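Local structure of beta-catenin homolog sys-1 (3C2G) at residues A[262-267]-A[305-310]; A[288-293]-A[327-332]; A[331-336]-A[344-349]. The protein acts as a transcription coregulator in the Wnt signaling asymmetry pathway, activating or repressing target genes through interactions with transcription factors such as the TCF protein pop-1. All coordinates share one frame; numbering follows the deposited sequence.

Interaction 1: residues A[262-267]-A[305-310]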
ATOM      1  N   ARG A 262      -5.131 -13.948  -1.165  1.00 28.64           N
ATOM      2  CA  ARG A 262      -5.675 -13.337  -2.367  1.00 29.92           C
ATOM      3  C   ARG A 262      -6.902 -12.466  -2.073  1.00 28.47           C
ATOM      4  O   ARG A 262      -7.183 -11.518  -2.801  1.00 28.88           O
ATOM      5  CB  ARG A 262      -5.990 -14.403  -3.425  1.00 29.51           C
ATOM      6  CG  ARG A 262      -4.737 -15.081  -4.031  1.00 31.66           C
ATOM      7  CD  ARG A 262      -5.164 -16.162  -5.036  1.00 33.90           C
ATOM      8  NE  ARG A 262      -4.056 -16.957  -5.570  1.00 42.57           N
ATOM      9  CZ  ARG A 262      -3.627 -16.911  -6.831  1.00 44.41           C
ATOM     10  NH1 ARG A 262      -4.209 -16.104  -7.716  1.00 46.66           N
ATOM     11  NH2 ARG A 262      -2.615 -17.684  -7.210  1.00 43.51           N
ATOM     12  N   THR A 263      -7.637 -12.790  -1.019  1.00 27.03           N
ATOM     13  CA  THR A 263      -8.726 -11.924  -0.583  1.00 27.04           C
ATOM     14  C   THR A 263      -8.186 -10.604  -0.024  1.00 27.56           C
ATOM     15  O   THR A 263      -8.750  -9.555  -0.306  1.00 27.58           O
ATOM     16  CB  THR A 263      -9.604 -12.619   0.441  1.00 27.29           C
ATOM     17  OG1 THR A 263     -10.202 -13.767  -0.173  1.00 28.65           O
ATOM     18  CG2 THR A 263     -10.697 -11.697   0.945  1.00 26.38           C
ATOM     19  N   PHE A 264      -7.088 -10.654   0.731  1.00 26.89           N
ATOM     20  CA  PHE A 264      -6.435  -9.434   1.186  1.00 28.11           C
ATOM     21  C   PHE A 264      -5.978  -8.612  -0.018  1.00 29.44           C
ATOM     22  O   PHE A 264      -6.212  -7.406  -0.076  1.00 30.85           O
ATOM     23  CB  PHE A 264      -5.226  -9.723   2.106  1.00 27.65           C
ATOM     24  CG  PHE A 264      -5.583 -10.217   3.502  1.00 24.84           C
ATOM     25  CD1 PHE A 264      -6.757  -9.830   4.135  1.00 23.87           C
ATOM     26  CD2 PHE A 264      -4.697 -11.051   4.194  1.00 25.24           C
ATOM     27  CE1 PHE A 264      -7.050 -10.274   5.435  1.00 24.97           C
ATOM     28  CE2 PHE A 264      -4.978 -11.500   5.492  1.00 22.98           C
ATOM     29  CZ  PHE A 264      -6.155 -11.111   6.113  1.00 24.86           C
ATOM     30  N   ASP A 265      -5.322  -9.262  -0.972  1.00 31.02           N
ATOM     31  CA  ASP A 265      -4.830  -8.596  -2.182  1.00 32.06           C
ATOM     32  C   ASP A 265      -5.964  -7.952  -2.989  1.00 30.67           C
ATOM     33  O   ASP A 265      -5.832  -6.821  -3.436  1.00 30.99           O
ATOM     34  CB  ASP A 265      -4.048  -9.586  -3.055  1.00 34.23           C
ATOM     35  CG  ASP A 265      -3.454  -8.934  -4.310  1.00 40.40           C
ATOM     36  OD1 ASP A 265      -2.669  -7.962  -4.183  1.00 47.50           O
ATOM     37  OD2 ASP A 265      -3.775  -9.392  -5.430  1.00 45.16           O
ATOM     38  N   LEU A 266      -7.081  -8.660  -3.155  1.00 29.01           N
ATOM     39  CA  LEU A 266      -8.219  -8.129  -3.910  1.00 27.87           C
ATOM     40  C   LEU A 266      -8.873  -6.912  -3.203  1.00 27.13           C
ATOM     41  O   LEU A 266      -9.081  -5.859  -3.831  1.00 27.33           O
ATOM     42  CB  LEU A 266      -9.234  -9.231  -4.227  1.00 26.70           C
ATOM     43  CG  LEU A 266     -10.438  -8.877  -5.104  1.00 29.23           C
ATOM     44  CD1 LEU A 266     -10.039  -8.187  -6.416  1.00 29.07           C
ATOM     45  CD2 LEU A 266     -11.312 -10.110  -5.382  1.00 28.66           C
ATOM     46  N   LEU A 267      -9.163  -7.041  -1.909  1.00 25.11           N
ATOM     47  CA  LEU A 267      -9.611  -5.889  -1.106  1.00 24.50           C
ATOM     48  C   LEU A 267      -8.666  -4.683  -1.201  1.00 24.81           C
ATOM     49  O   LEU A 267      -9.120  -3.554  -1.336  1.00 23.92           O
ATOM     50  CB  LEU A 267      -9.781  -6.288   0.348  1.00 23.99           C
ATOM     51  CG  LEU A 267     -10.986  -7.176   0.580  1.00 21.58           C
ATOM     52  CD1 LEU A 267     -10.806  -7.912   1.878  1.00 16.31           C
ATOM     53  CD2 LEU A 267     -12.260  -6.354   0.528  1.00 20.21           C
ATOM     54  N   CYS A 305      -1.436  -7.220   7.330  1.00 25.17           N
ATOM     55  CA  CYS A 305      -0.882  -5.969   7.852  1.00 26.48           C
ATOM     56  C   CYS A 305      -0.733  -4.892   6.775  1.00 26.53           C
ATOM     57  O   CYS A 305      -0.950  -3.707   7.043  1.00 26.32           O
ATOM     58  CB  CYS A 305       0.419  -6.233   8.618  1.00 26.07           C
ATOM     59  SG  CYS A 305       0.115  -7.196  10.176  1.00 34.05           S
ATOM     60  N   LYS A 306      -0.396  -5.318   5.560  1.00 27.38           N
ATOM     61  CA  LYS A 306      -0.364  -4.450   4.369  1.00 29.26           C
ATOM     62  C   LYS A 306      -1.720  -3.769   4.132  1.00 27.84           C
ATOM     63  O   LYS A 306      -1.781  -2.568   3.882  1.00 28.63           O
ATOM     64  CB  LYS A 306       0.012  -5.284   3.143  1.00 30.11           C
ATOM     65  CG  LYS A 306       0.360  -4.503   1.880  1.00 31.74           C
ATOM     66  CD  LYS A 306       0.390  -5.463   0.664  1.00 33.71           C
ATOM     67  CE  LYS A 306       0.926  -4.814  -0.640  1.00 39.53           C
ATOM     68  NZ  LYS A 306       0.342  -3.468  -0.977  1.00 41.87           N
ATOM     69  N   LEU A 307      -2.797  -4.544   4.225  1.00 25.64           N
ATOM     70  CA  LEU A 307      -4.135  -4.019   4.083  1.00 24.89           C
ATOM     71  C   LEU A 307      -4.545  -3.104   5.261  1.00 24.72           C
ATOM     72  O   LEU A 307      -5.197  -2.088   5.058  1.00 24.69           O
ATOM     73  CB  LEU A 307      -5.137  -5.170   3.895  1.00 24.37           C
ATOM     74  CG  LEU A 307      -6.605  -4.795   3.631  1.00 24.74           C
ATOM     75  CD1 LEU A 307      -6.797  -3.947   2.370  1.00 20.97           C
ATOM     76  CD2 LEU A 307      -7.519  -6.034   3.611  1.00 24.88           C
ATOM     77  N   LEU A 308      -4.163  -3.474   6.480  1.00 24.49           N
ATOM     78  CA  LEU A 308      -4.359  -2.621   7.639  1.00 24.58           C
ATOM     79  C   LEU A 308      -3.709  -1.270   7.407  1.00 24.97           C
ATOM     80  O   LEU A 308      -4.334  -0.239   7.626  1.00 26.02           O
ATOM     81  CB  LEU A 308      -3.789  -3.260   8.899  1.00 24.14           C
ATOM     82  CG  LEU A 308      -4.674  -4.322   9.549  1.00 24.94           C
ATOM     83  CD1 LEU A 308      -3.972  -4.931  10.752  1.00 27.79           C
ATOM     84  CD2 LEU A 308      -6.008  -3.745   9.957  1.00 22.77           C
ATOM     85  N   LEU A 309      -2.464  -1.279   6.943  1.00 24.63           N
ATOM     86  CA  LEU A 309      -1.766  -0.050   6.631  1.00 24.90           C
ATOM     87  C   LEU A 309      -2.623   0.806   5.693  1.00 25.91           C
ATOM     88  O   LEU A 309      -2.807   1.993   5.918  1.00 26.71           O
ATOM     89  CB  LEU A 309      -0.412  -0.364   5.987  1.00 24.20           C
ATOM     90  CG  LEU A 309       0.490   0.828   5.672  1.00 26.82           C
ATOM     91  CD1 LEU A 309       0.843   1.606   6.961  1.00 24.21           C
ATOM     92  CD2 LEU A 309       1.759   0.422   4.888  1.00 24.19           C
ATOM     93  N   GLN A 310      -3.181   0.175   4.667  1.00 25.74           N
ATOM     94  CA  GLN A 310      -3.838   0.889   3.604  1.00 25.82           C
ATOM     95  C   GLN A 310      -5.099   1.590   4.070  1.00 25.34           C
ATOM     96  O   GLN A 310      -5.482   2.595   3.499  1.00 25.34           O
ATOM     97  CB  GLN A 310      -4.193  -0.091   2.500  1.00 26.09           C
ATOM     98  CG  GLN A 310      -4.479   0.554   1.166  1.00 28.91           C
ATOM     99  CD  GLN A 310      -4.819  -0.478   0.101  1.00 31.60           C
ATOM    100  OE1 GLN A 310      -4.110  -1.483  -0.041  1.00 35.17           O
ATOM    101  NE2 GLN A 310      -5.911  -0.248  -0.638  1.00 21.82           N
TER

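Interaction 2: residues A[288-293]-A[327-332]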
ATOM      1  N   ALA A 288     -11.915  -7.922  11.361  1.00 27.19           N
ATOM      2  CA  ALA A 288     -11.761  -9.132  10.565  1.00 26.66           C
ATOM      3  C   ALA A 288     -10.283  -9.428  10.277  1.00 26.28           C
ATOM      4  O   ALA A 288      -9.803 -10.531  10.519  1.00 25.54           O
ATOM      5  CB  ALA A 288     -12.551  -9.018   9.281  1.00 25.40           C
ATOM      6  N   ILE A 289      -9.563  -8.437   9.778  1.00 26.25           N
ATOM      7  CA  ILE A 289      -8.142  -8.605   9.516  1.00 27.51           C
ATOM      8  C   ILE A 289      -7.367  -9.060  10.754  1.00 28.84           C
ATOM      9  O   ILE A 289      -6.574  -9.998  10.681  1.00 29.56           O
ATOM     10  CB  ILE A 289      -7.518  -7.319   8.963  1.00 27.46           C
ATOM     11  CG1 ILE A 289      -8.145  -6.976   7.611  1.00 26.47           C
ATOM     12  CG2 ILE A 289      -6.014  -7.476   8.800  1.00 27.89           C
ATOM     13  CD1 ILE A 289      -7.767  -5.597   7.134  1.00 27.08           C
ATOM     14  N   THR A 290      -7.608  -8.408  11.887  1.00 29.37           N
ATOM     15  CA  THR A 290      -6.835  -8.687  13.081  1.00 30.01           C
ATOM     16  C   THR A 290      -7.144 -10.064  13.648  1.00 29.94           C
ATOM     17  O   THR A 290      -6.249 -10.697  14.214  1.00 30.88           O
ATOM     18  CB  THR A 290      -6.925  -7.559  14.166  1.00 29.97           C
ATOM     19  OG1 THR A 290      -8.258  -7.457  14.643  1.00 33.70           O
ATOM     20  CG2 THR A 290      -6.536  -6.222  13.581  1.00 29.30           C
ATOM     21  N   THR A 291      -8.381 -10.535  13.473  1.00 29.26           N
ATOM     22  CA  THR A 291      -8.765 -11.898  13.863  1.00 29.84           C
ATOM     23  C   THR A 291      -7.994 -12.938  13.044  1.00 29.81           C
ATOM     24  O   THR A 291      -7.483 -13.914  13.591  1.00 28.92           O
ATOM     25  CB  THR A 291     -10.280 -12.147  13.660  1.00 30.43           C
ATOM     26  OG1 THR A 291     -11.028 -11.223  14.453  1.00 33.74           O
ATOM     27  CG2 THR A 291     -10.688 -13.592  14.064  1.00 30.42           C
ATOM     28  N   VAL A 292      -7.913 -12.692  11.736  1.00 29.62           N
ATOM     29  CA  VAL A 292      -7.343 -13.622  10.782  1.00 29.06           C
ATOM     30  C   VAL A 292      -5.837 -13.723  10.937  1.00 29.93           C
ATOM     31  O   VAL A 292      -5.282 -14.816  10.831  1.00 30.35           O
ATOM     32  CB  VAL A 292      -7.752 -13.255   9.325  1.00 29.18           C
ATOM     33  CG1 VAL A 292      -6.859 -13.956   8.290  1.00 28.63           C
ATOM     34  CG2 VAL A 292      -9.227 -13.612   9.091  1.00 25.45           C
ATOM     35  N   VAL A 293      -5.177 -12.602  11.208  1.00 29.74           N
ATOM     36  CA  VAL A 293      -3.721 -12.618  11.359  1.00 30.13           C
ATOM     37  C   VAL A 293      -3.232 -13.211  12.678  1.00 30.84           C
ATOM     38  O   VAL A 293      -2.048 -13.161  12.971  1.00 31.42           O
ATOM     39  CB  VAL A 293      -3.058 -11.246  11.095  1.00 29.57           C
ATOM     40  CG1 VAL A 293      -3.401 -10.755   9.696  1.00 29.23           C
ATOM     41  CG2 VAL A 293      -3.442 -10.219  12.157  1.00 31.34           C
ATOM     42  N   PRO A 327      -4.305  -3.349  21.428  1.00 33.44           N
ATOM     43  CA  PRO A 327      -3.298  -4.101  22.191  1.00 32.94           C
ATOM     44  C   PRO A 327      -2.757  -5.324  21.452  1.00 33.07           C
ATOM     45  O   PRO A 327      -1.562  -5.629  21.563  1.00 33.51           O
ATOM     46  CB  PRO A 327      -4.055  -4.531  23.442  1.00 32.44           C
ATOM     47  CG  PRO A 327      -5.116  -3.513  23.590  1.00 32.11           C
ATOM     48  CD  PRO A 327      -5.543  -3.167  22.206  1.00 33.01           C
ATOM     49  N   PHE A 328      -3.612  -6.006  20.696  1.00 32.20           N
ATOM     50  CA  PHE A 328      -3.161  -7.164  19.928  1.00 31.56           C
ATOM     51  C   PHE A 328      -2.112  -6.753  18.915  1.00 30.67           C
ATOM     52  O   PHE A 328      -1.056  -7.362  18.818  1.00 30.67           O
ATOM     53  CB  PHE A 328      -4.334  -7.873  19.235  1.00 32.52           C
ATOM     54  CG  PHE A 328      -3.908  -8.954  18.276  1.00 34.12           C
ATOM     55  CD1 PHE A 328      -3.591 -10.230  18.743  1.00 35.95           C
ATOM     56  CD2 PHE A 328      -3.800  -8.690  16.906  1.00 33.19           C
ATOM     57  CE1 PHE A 328      -3.176 -11.244  17.853  1.00 36.43           C
ATOM     58  CE2 PHE A 328      -3.382  -9.681  16.019  1.00 34.18           C
ATOM     59  CZ  PHE A 328      -3.073 -10.965  16.492  1.00 34.19           C
ATOM     60  N   LEU A 329      -2.408  -5.706  18.158  1.00 30.91           N
ATOM     61  CA  LEU A 329      -1.466  -5.188  17.168  1.00 30.69           C
ATOM     62  C   LEU A 329      -0.148  -4.684  17.766  1.00 30.90           C
ATOM     63  O   LEU A 329       0.907  -4.892  17.184  1.00 30.55           O
ATOM     64  CB  LEU A 329      -2.131  -4.121  16.294  1.00 30.74           C
ATOM     65  CG  LEU A 329      -3.281  -4.669  15.427  1.00 32.30           C
ATOM     66  CD1 LEU A 329      -3.974  -3.552  14.686  1.00 32.88           C
ATOM     67  CD2 LEU A 329      -2.804  -5.756  14.439  1.00 31.41           C
ATOM     68  N   LEU A 330      -0.198  -4.043  18.931  1.00 31.15           N
ATOM     69  CA  LEU A 330       1.029  -3.639  19.604  1.00 32.19           C
ATOM     70  C   LEU A 330       1.875  -4.838  19.995  1.00 33.22           C
ATOM     71  O   LEU A 330       3.091  -4.805  19.851  1.00 33.13           O
ATOM     72  CB  LEU A 330       0.730  -2.766  20.824  1.00 32.47           C
ATOM     73  CG  LEU A 330       0.130  -1.423  20.425  1.00 31.24           C
ATOM     74  CD1 LEU A 330      -0.571  -0.779  21.596  1.00 29.56           C
ATOM     75  CD2 LEU A 330       1.194  -0.520  19.829  1.00 30.85           C
ATOM     76  N   ARG A 331       1.225  -5.893  20.473  1.00 34.69           N
ATOM     77  CA  ARG A 331       1.909  -7.129  20.817  1.00 37.73           C
ATOM     78  C   ARG A 331       2.579  -7.737  19.593  1.00 36.97           C
ATOM     79  O   ARG A 331       3.733  -8.154  19.651  1.00 36.94           O
ATOM     80  CB  ARG A 331       0.930  -8.127  21.422  1.00 37.60           C
ATOM     81  CG  ARG A 331       1.576  -9.141  22.364  1.00 41.53           C
ATOM     82  CD  ARG A 331       0.517 -10.008  23.085  1.00 43.52           C
ATOM     83  NE  ARG A 331      -0.665  -9.236  23.515  1.00 52.18           N
ATOM     84  CZ  ARG A 331      -1.922  -9.505  23.149  1.00 54.01           C
ATOM     85  NH1 ARG A 331      -2.188 -10.549  22.363  1.00 55.84           N
ATOM     86  NH2 ARG A 331      -2.918  -8.738  23.583  1.00 53.53           N
ATOM     87  N   LEU A 332       1.849  -7.767  18.484  1.00 37.50           N
ATOM     88  CA  LEU A 332       2.383  -8.238  17.209  1.00 37.03           C
ATOM     89  C   LEU A 332       3.630  -7.476  16.782  1.00 36.99           C
ATOM     90  O   LEU A 332       4.629  -8.083  16.435  1.00 37.58           O
ATOM     91  CB  LEU A 332       1.313  -8.159  16.114  1.00 36.84           C
ATOM     92  CG  LEU A 332       1.694  -8.864  14.813  1.00 38.05           C
ATOM     93  CD1 LEU A 332       1.765 -10.375  15.054  1.00 38.01           C
ATOM     94  CD2 LEU A 332       0.717  -8.530  13.686  1.00 37.45           C
TER

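Interaction 3: residues A[331-336]-A[344-349]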
ATOM      1  N   ARG A 331       1.225  -5.893  20.473  1.00 34.69           N
ATOM      2  CA  ARG A 331       1.909  -7.129  20.817  1.00 37.73           C
ATOM      3  C   ARG A 331       2.579  -7.737  19.593  1.00 36.97           C
ATOM      4  O   ARG A 331       3.733  -8.154  19.651  1.00 36.94           O
ATOM      5  CB  ARG A 331       0.930  -8.127  21.422  1.00 37.60           C
ATOM      6  CG  ARG A 331       1.576  -9.141  22.364  1.00 41.53           C
ATOM      7  CD  ARG A 331       0.517 -10.008  23.085  1.00 43.52           C
ATOM      8  NE  ARG A 331      -0.665  -9.236  23.515  1.00 52.18           N
ATOM      9  CZ  ARG A 331      -1.922  -9.505  23.149  1.00 54.01           C
ATOM     10  NH1 ARG A 331      -2.188 -10.549  22.363  1.00 55.84           N
ATOM     11  NH2 ARG A 331      -2.918  -8.738  23.583  1.00 53.53           N
ATOM     12  N   LEU A 332       1.849  -7.767  18.484  1.00 37.50           N
ATOM     13  CA  LEU A 332       2.383  -8.238  17.209  1.00 37.03           C
ATOM     14  C   LEU A 332       3.630  -7.476  16.782  1.00 36.99           C
ATOM     15  O   LEU A 332       4.629  -8.083  16.435  1.00 37.58           O
ATOM     16  CB  LEU A 332       1.313  -8.159  16.114  1.00 36.84           C
ATOM     17  CG  LEU A 332       1.694  -8.864  14.813  1.00 38.05           C
ATOM     18  CD1 LEU A 332       1.765 -10.375  15.054  1.00 38.01           C
ATOM     19  CD2 LEU A 332       0.717  -8.530  13.686  1.00 37.45           C
ATOM     20  N   ILE A 333       3.568  -6.150  16.805  1.00 37.37           N
ATOM     21  CA  ILE A 333       4.700  -5.308  16.426  1.00 38.57           C
ATOM     22  C   ILE A 333       5.911  -5.567  17.342  1.00 39.46           C
ATOM     23  O   ILE A 333       7.056  -5.591  16.896  1.00 38.92           O
ATOM     24  CB  ILE A 333       4.285  -3.821  16.449  1.00 38.48           C
ATOM     25  CG1 ILE A 333       3.355  -3.512  15.282  1.00 38.61           C
ATOM     26  CG2 ILE A 333       5.486  -2.898  16.395  1.00 39.00           C
ATOM     27  CD1 ILE A 333       2.405  -2.355  15.575  1.00 41.18           C
ATOM     28  N   GLU A 334       5.630  -5.778  18.622  1.00 41.22           N
ATOM     29  CA  GLU A 334       6.647  -6.063  19.623  1.00 43.63           C
ATOM     30  C   GLU A 334       7.461  -7.344  19.357  1.00 43.28           C
ATOM     31  O   GLU A 334       8.685  -7.327  19.514  1.00 42.28           O
ATOM     32  CB  GLU A 334       5.999  -6.124  21.011  1.00 43.68           C
ATOM     33  CG  GLU A 334       6.979  -6.125  22.186  1.00 46.14           C
ATOM     34  CD  GLU A 334       6.270  -6.202  23.534  1.00 47.12           C
ATOM     35  OE1 GLU A 334       5.117  -6.694  23.588  1.00 52.94           O
ATOM     36  OE2 GLU A 334       6.866  -5.775  24.545  1.00 51.87           O
ATOM     37  N   ILE A 335       6.798  -8.436  18.953  1.00 43.68           N
ATOM     38  CA  ILE A 335       7.496  -9.727  18.803  1.00 44.48           C
ATOM     39  C   ILE A 335       7.773 -10.211  17.372  1.00 45.07           C
ATOM     40  O   ILE A 335       8.667 -11.035  17.169  1.00 45.52           O
ATOM     41  CB  ILE A 335       6.869 -10.896  19.664  1.00 44.72           C
ATOM     42  CG1 ILE A 335       5.914 -11.793  18.848  1.00 45.91           C
ATOM     43  CG2 ILE A 335       6.283 -10.390  21.001  1.00 44.26           C
ATOM     44  CD1 ILE A 335       4.473 -11.318  18.727  1.00 46.71           C
ATOM     45  N   HIS A 336       7.031  -9.714  16.384  1.00 45.39           N
ATOM     46  CA  HIS A 336       7.203 -10.224  15.020  1.00 45.44           C
ATOM     47  C   HIS A 336       8.520  -9.794  14.400  1.00 46.06           C
ATOM     48  O   HIS A 336       8.782  -8.607  14.263  1.00 46.43           O
ATOM     49  CB  HIS A 336       6.051  -9.856  14.098  1.00 44.98           C
ATOM     50  CG  HIS A 336       5.971 -10.731  12.890  1.00 44.45           C
ATOM     51  ND1 HIS A 336       5.139 -11.827  12.821  1.00 43.75           N
ATOM     52  CD2 HIS A 336       6.657 -10.707  11.725  1.00 44.52           C
ATOM     53  CE1 HIS A 336       5.297 -12.426  11.656  1.00 43.94           C
ATOM     54  NE2 HIS A 336       6.208 -11.761  10.969  1.00 46.13           N
ATOM     55  N   SER A 344       4.400  -1.993   8.512  1.00 27.34           N
ATOM     56  CA  SER A 344       2.948  -1.886   8.375  1.00 27.35           C
ATOM     57  C   SER A 344       2.274  -1.525   9.691  1.00 27.05           C
ATOM     58  O   SER A 344       1.412  -0.651   9.726  1.00 26.75           O
ATOM     59  CB  SER A 344       2.353  -3.190   7.846  1.00 27.58           C
ATOM     60  OG  SER A 344       2.972  -3.598   6.641  1.00 29.00           O
ATOM     61  N   GLY A 345       2.672  -2.207  10.765  1.00 27.02           N
ATOM     62  CA  GLY A 345       2.083  -2.008  12.081  1.00 26.44           C
ATOM     63  C   GLY A 345       2.311  -0.610  12.625  1.00 27.08           C
ATOM     64  O   GLY A 345       1.374   0.031  13.108  1.00 27.85           O
ATOM     65  N   THR A 346       3.554  -0.131  12.563  1.00 25.97           N
ATOM     66  CA  THR A 346       3.864   1.198  13.061  1.00 24.94           C
ATOM     67  C   THR A 346       3.218   2.279  12.190  1.00 25.00           C
ATOM     68  O   THR A 346       2.864   3.350  12.694  1.00 25.31           O
ATOM     69  CB  THR A 346       5.403   1.469  13.190  1.00 24.78           C
ATOM     70  OG1 THR A 346       6.043   1.342  11.911  1.00 23.60           O
ATOM     71  CG2 THR A 346       6.054   0.527  14.194  1.00 24.77           C
ATOM     72  N   GLY A 347       3.096   2.004  10.886  1.00 24.31           N
ATOM     73  CA  GLY A 347       2.432   2.906   9.955  1.00 22.92           C
ATOM     74  C   GLY A 347       0.969   3.031  10.324  1.00 23.91           C
ATOM     75  O   GLY A 347       0.434   4.129  10.413  1.00 25.20           O
ATOM     76  N   PHE A 348       0.332   1.893  10.566  1.00 24.18           N
ATOM     77  CA  PHE A 348      -1.036   1.839  11.050  1.00 25.03           C
ATOM     78  C   PHE A 348      -1.246   2.577  12.391  1.00 26.13           C
ATOM     79  O   PHE A 348      -2.239   3.283  12.574  1.00 25.79           O
ATOM     80  CB  PHE A 348      -1.476   0.376  11.185  1.00 25.02           C
ATOM     81  CG  PHE A 348      -2.818   0.211  11.816  1.00 25.75           C
ATOM     82  CD1 PHE A 348      -3.969   0.273  11.051  1.00 27.85           C
ATOM     83  CD2 PHE A 348      -2.936   0.028  13.184  1.00 27.15           C
ATOM     84  CE1 PHE A 348      -5.229   0.125  11.645  1.00 28.23           C
ATOM     85  CE2 PHE A 348      -4.180  -0.099  13.786  1.00 26.15           C
ATOM     86  CZ  PHE A 348      -5.327  -0.060  13.018  1.00 26.04           C
ATOM     87  N   LEU A 349      -0.326   2.373  13.326  1.00 26.86           N
ATOM     88  CA  LEU A 349      -0.391   2.983  14.637  1.00 28.95           C
ATOM     89  C   LEU A 349      -0.390   4.508  14.522  1.00 28.81           C
ATOM     90  O   LEU A 349      -1.218   5.185  15.132  1.00 29.27           O
ATOM     91  CB  LEU A 349       0.802   2.503  15.471  1.00 29.56           C
ATOM     92  CG  LEU A 349       0.852   2.881  16.947  1.00 32.02           C
ATOM     93  CD1 LEU A 349      -0.419   2.430  17.706  1.00 32.72           C
ATOM     94  CD2 LEU A 349       2.132   2.325  17.590  1.00 30.72           C
TER

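Interaction 1: residues A[262-267]-A[305-310]
Leu-307 reaches from helix 298-311 to helix 251-270 and sets one methyl group between Phe-264 and Leu-267, residues one turn apart on the facing helix. Its CD2 lies 3.9 Å from Phe-264 CD1, meeting the ring obliquely, and 4.0 Å from Leu-267 CB, so a single branch fills the notch between two side chains. The other branch turns to the backbone, with Leu-307 CD1 4.1 Å from Leu-267 C. With chi1 at -176°, Leu-307 stretches CG directly away from its own backbone N and across the interface, and its side chain crosses that of Phe-264 at about a right angle. Here the backbones come nearest, the CA atoms of Phe-264 and Leu-307 being 6.6 Å apart. All three residues are buried; Val-292 and Ile-289 of helix 285-292 continue the packing around Phe-264 and Leu-307, and Met-232 of helix 224-239 also touches Phe-264.

The solvent side is much looser. Asp-265 and Lys-306 are exposed, and their charged atoms stay apart, with 6.3 Å between Asp-265 OD1 and Lys-306 NZ; the carboxylate instead forms a salt bridge with Arg-195. Gln-310 points across the same side but makes no close contact with 262-267. Its NE2 donates just beyond that segment to Gly-268 O, which ties the amide to the end of helix 251-270. Helix 298-311 also meets the bound peptide: Leu-309 packs on one of its aromatic side chains, and Gln-310 lies against its backbone.

Helices stacked side by side through buried apolar side chains, with a partner peptide lying along one of them, are what the superhelical armadillo domain of beta-catenins is built from.

Interaction 2: residues A[288-293]-A[327-332]
Thr-290 and Leu-329 mark the closest backbone approach of helices 285-292 and 325-335, with CA atoms 7.6 Å apart, and the separation widens to 9.5 Å between the CA atoms of Val-293 and Leu-332. The pair belongs to the helical stack of the armadillo domain, and side chains bridge the gap without any hydrogen bond between the two segments.

At the narrower end the methyl group of Thr-290 sits astride the fork of Leu-329. Thr-290 CG2 is 3.9 Å from Leu-329 CD2 and equally far from CD1, so neither branch is favoured, and the two side chains cross at about a right angle. Chi1 of 64° sets Thr-290 CG2 toward Leu-329, while OG1 hydrogen-bonds to Gly-287 O in the preceding turn. Leu-329 also leans on Phe-348 of helix 339-352, which extends the apolar layer beyond this pair.

Phe-328 carries the rest. Its CG stands anti to the backbone N (chi1 172°), which carries the ring across to the end of helix 285-292. There Val-293, the first residue to leave the helix, approaches the ring edge-on, with Val-293 CG2 3.9 Å from Phe-328 CE2. Gln-294, in the following loop, touches Phe-328 as well. Within helix 325-335 itself, Arg-331 folds back so that one face of its guanidinium group lies over Phe-328 CA, 3.8 Å from the plane and displaced from the centre of the group.

The shortest approach between the segments involves a polar atom: the carbonyl oxygen Thr-290 O lies 3.5 Å from Phe-328 CE2, placed obliquely to the ring.

Interaction 3: residues A[331-336]-A[344-349]
Ile-333 of helix 325-335 packs directly on the backbone of helix 339-352 at Gly-345. Side chain against main chain is the dominant kind of contact: Ile-333 CD1 lies 3.4 Å from Gly-345 C, and the inner carbon CG1 lies 3.8 Å from Gly-345 CA. CG1 is anti to the carbonyl carbon (chi1 -72°), and chi2 of 152° carries the terminal methyl on to the glycine surface. Because Gly-345 has no side chain, the helices approach closely here, with the CA atoms of Ile-333 and Gly-345 6.1 Å apart.

Methyl against methyl is the second kind. The other branch of Ile-333 leads to the next residue, where Ile-333 CG2 and Thr-346 CG2 are 4.1 Å apart, and the side chains pass each other obliquely. Leu-371 and Ile-375 of helix 368-377 also touch Ile-333.

Polar bonding is directed elsewhere. Thr-346 OG1 hydrogen-bonds to Ile-342 O in its own helix and to Asn-400 ND2 of helix 388-409, tying this helix to a later one of the armadillo domain. No hydrogen bond joins the two segments, so their association rests on the fit of a branched aliphatic side chain against bare helical backbone, a chemistry that depends on close shape matching rather than directed bonds.

How the interactions relate
Five helices, 251-270, 285-292, 298-311, 325-335 and 339-352 in chain order, carry the three contacts within the armadillo domain. Interactions 1 and 2 alternate along the chain, their centres about 14 Å apart, and meet where Ile-289 packs on Leu-307 and Leu-308. Interaction 3 follows interaction 1 in sequence, about 15 Å away between centres, and joins it where Cys-305 meets Ser-344. Interactions 2 and 3 lie about 9 Å apart between centres and share Arg-331 and Leu-332, using successive portions of helix 325-335. The three contacts thus touch one another and pack consecutive helices together, and helix 298-311, which takes part in interaction 1, also meets the bound peptide.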